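Local coordinates for protein YgiW (Escherichia coli, PDB 1NNX), which is a periplasmic protein of unknown function with the bacterial OB fold, whose family is predicted to bind small molecules, at residues D53-K58 with K71-V76. Sequence-based numbering, arbitrary orientation.
Sequences DLYVFK and KRWNGV
Over one face of the Tyr55 ring stands the edge of the Trp73 indole, while a water lies in plane at the rim of both rings. This is a T-shaped (edge-to-face) pair in an OB fold: the six-membered ring of Trp73 sits 5.5 Å from the Tyr55 ring, centroid to centroid, with the planes at 73°. Trp73 CZ2 leads, 3.6 Å from Tyr55 CZ at the hydroxyl end of the ring, with CH2 over the same face. The pair ties strand 54-59 to the loop that follows strand 62-67. Two aromatics suit the place because the C-H edge of an indole, slightly positive, meets the electron-rich face of a phenol, and each also carries a polar group for the water. A chi1 of -57° puts Tyr55 CG anti to its carbonyl carbon and sends the ring toward the loop; chi2 then turns its face to the indole. Ile68 touches both side chains. Beyond the indole the chain reverses in a type I' turn, where Gly75, at positive phi, has no CB to crowd the carbonyl O of Asn74. The Asp53 carboxylate offers the water a weak, long acceptor, OD1 at 3.5 Å. Tyr55 OH bonds the same water at 2.7 Å, and Trp73 NE1 donates to it at 3.0 Å.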
loop_
_atom_site.group_PDB
_atom_site.type_symbol
_atom_site.label_atom_id
_atom_site.label_comp_id
_atom_site.label_asym_id
_atom_site.label_seq_id
_atom_site.Cartn_x
_atom_site.Cartn_y
_atom_site.Cartn_z
ATOM N N ASP A 53 -4.561 9.615 8.199
ATOM C CA ASP A 53 -4.412 8.283 7.679
ATOM C C ASP A 53 -4.005 8.158 6.199
ATOM O O ASP A 53 -3.812 7.051 5.762
ATOM C CB ASP A 53 -5.682 7.448 7.954
ATOM C CG ASP A 53 -6.059 7.422 9.435
ATOM O OD1 ASP A 53 -5.175 7.617 10.290
ATOM O OD2 ASP A 53 -7.238 7.194 9.749
ATOM N N LEU A 54 -3.791 9.245 5.445
ATOM C CA LEU A 54 -3.375 9.113 4.021
ATOM C C LEU A 54 -1.904 9.521 3.862
ATOM O O LEU A 54 -1.458 10.583 4.262
ATOM C CB LEU A 54 -4.257 9.981 3.146
ATOM C CG LEU A 54 -4.331 9.527 1.675
ATOM C CD1 LEU A 54 -4.741 8.027 1.534
ATOM C CD2 LEU A 54 -5.393 10.393 0.980
ATOM N N TYR A 55 -1.138 8.609 3.280
ATOM C CA TYR A 55 0.299 8.750 3.087
ATOM C C TYR A 55 0.732 8.533 1.683
ATOM O O TYR A 55 0.012 7.899 0.935
ATOM C CB TYR A 55 1.046 7.746 3.982
ATOM C CG TYR A 55 0.763 7.828 5.480
ATOM C CD1 TYR A 55 1.650 8.499 6.329
ATOM C CD2 TYR A 55 -0.391 7.269 6.002
ATOM C CE1 TYR A 55 1.378 8.606 7.729
ATOM C CE2 TYR A 55 -0.683 7.360 7.395
ATOM C CZ TYR A 55 0.209 8.032 8.233
ATOM O OH TYR A 55 -0.102 8.155 9.583
ATOM N N VAL A 56 1.906 9.049 1.340
ATOM C CA VAL A 56 2.456 8.789 -0.002
ATOM C C VAL A 56 3.508 7.673 0.099
ATOM O O VAL A 56 4.424 7.736 0.923
ATOM C CB VAL A 56 3.144 10.029 -0.590
ATOM C CG1 VAL A 56 3.692 9.734 -2.034
ATOM C CG2 VAL A 56 2.057 11.184 -0.737
ATOM N N PHE A 57 3.322 6.636 -0.710
ATOM C CA PHE A 57 4.226 5.483 -0.746
ATOM C C PHE A 57 4.969 5.518 -2.090
ATOM O O PHE A 57 4.362 5.656 -3.126
ATOM C CB PHE A 57 3.372 4.229 -0.625
ATOM C CG PHE A 57 4.178 2.976 -0.638
ATOM C CD1 PHE A 57 4.777 2.465 0.494
ATOM C CD2 PHE A 57 4.295 2.277 -1.834
ATOM C CE1 PHE A 57 5.476 1.226 0.441
ATOM C CE2 PHE A 57 4.988 1.057 -1.873
ATOM C CZ PHE A 57 5.558 0.559 -0.724
ATOM N N LYS A 58 6.282 5.347 -2.031
ATOM C CA LYS A 58 7.120 5.396 -3.244
ATOM C C LYS A 58 8.006 4.175 -3.378
ATOM O O LYS A 58 8.554 3.675 -2.429
ATOM C CB LYS A 58 7.963 6.664 -3.171
ATOM C CG LYS A 58 8.899 6.945 -4.337
ATOM C CD LYS A 58 9.724 8.161 -3.988
ATOM C CE LYS A 58 10.628 8.628 -5.102
ATOM N NZ LYS A 58 11.219 9.952 -4.749
ATOM N N LYS A 71 -4.190 1.875 13.972
ATOM C CA LYS A 71 -3.915 0.564 14.517
ATOM C C LYS A 71 -2.939 -0.296 13.743
ATOM O O LYS A 71 -2.476 -1.315 14.245
ATOM C CB LYS A 71 -5.215 -0.232 14.714
ATOM C CG LYS A 71 -5.950 -0.615 13.436
ATOM C CD LYS A 71 -7.225 -1.405 13.761
ATOM C CE LYS A 71 -7.601 -2.381 12.638
ATOM N NZ LYS A 71 -8.575 -3.433 13.127
ATOM N N ARG A 72 -2.567 0.116 12.529
ATOM C CA ARG A 72 -1.634 -0.740 11.777
ATOM C C ARG A 72 -0.178 -0.619 12.215
ATOM O O ARG A 72 0.625 -1.515 12.003
ATOM C CB ARG A 72 -1.700 -0.424 10.263
ATOM C CG ARG A 72 -3.045 -0.456 9.690
ATOM C CD ARG A 72 -3.690 -1.862 9.895
ATOM N NE ARG A 72 -5.094 -1.818 9.505
ATOM C CZ ARG A 72 -5.973 -2.785 9.731
ATOM N NH1 ARG A 72 -5.600 -3.896 10.352
ATOM N NH2 ARG A 72 -7.237 -2.637 9.329
ATOM N N TRP A 73 0.166 0.459 12.918
ATOM C CA TRP A 73 1.565 0.638 13.257
ATOM C C TRP A 73 2.118 -0.383 14.250
ATOM O O TRP A 73 3.261 -0.803 14.141
ATOM C CB TRP A 73 1.816 2.085 13.727
ATOM C CG TRP A 73 1.424 3.143 12.681
ATOM C CD1 TRP A 73 0.312 3.918 12.697
ATOM C CD2 TRP A 73 2.106 3.453 11.446
ATOM N NE1 TRP A 73 0.250 4.689 11.585
ATOM C CE2 TRP A 73 1.338 4.431 10.788
ATOM C CE3 TRP A 73 3.293 3.009 10.843
ATOM C CZ2 TRP A 73 1.701 4.981 9.550
ATOM C CZ3 TRP A 73 3.661 3.569 9.592
ATOM C CH2 TRP A 73 2.868 4.537 8.959
ATOM N N ASN A 74 1.305 -0.777 15.224
ATOM C CA ASN A 74 1.742 -1.760 16.204
ATOM C C ASN A 74 3.088 -1.532 16.887
ATOM O O ASN A 74 3.892 -2.456 16.996
ATOM C CB ASN A 74 1.744 -3.157 15.568
ATOM C CG ASN A 74 0.345 -3.635 15.223
ATOM O OD1 ASN A 74 -0.600 -3.342 15.939
ATOM N ND2 ASN A 74 0.212 -4.384 14.143
ATOM N N GLY A 75 3.335 -0.310 17.350
ATOM C CA GLY A 75 4.586 -0.023 18.044
ATOM C C GLY A 75 5.804 0.258 17.175
ATOM O O GLY A 75 6.868 0.673 17.684
ATOM N N VAL A 76 5.652 0.038 15.870
ATOM C CA VAL A 76 6.715 0.259 14.897
ATOM C C VAL A 76 6.761 1.708 14.434
ATOM O O VAL A 76 5.713 2.303 14.119
ATOM C CB VAL A 76 6.493 -0.606 13.664
ATOM C CG1 VAL A 76 7.687 -0.480 12.685
ATOM C CG2 VAL A 76 6.318 -2.043 14.101
HETATM O O HOH W 1 -1.933 6.455 10.581
#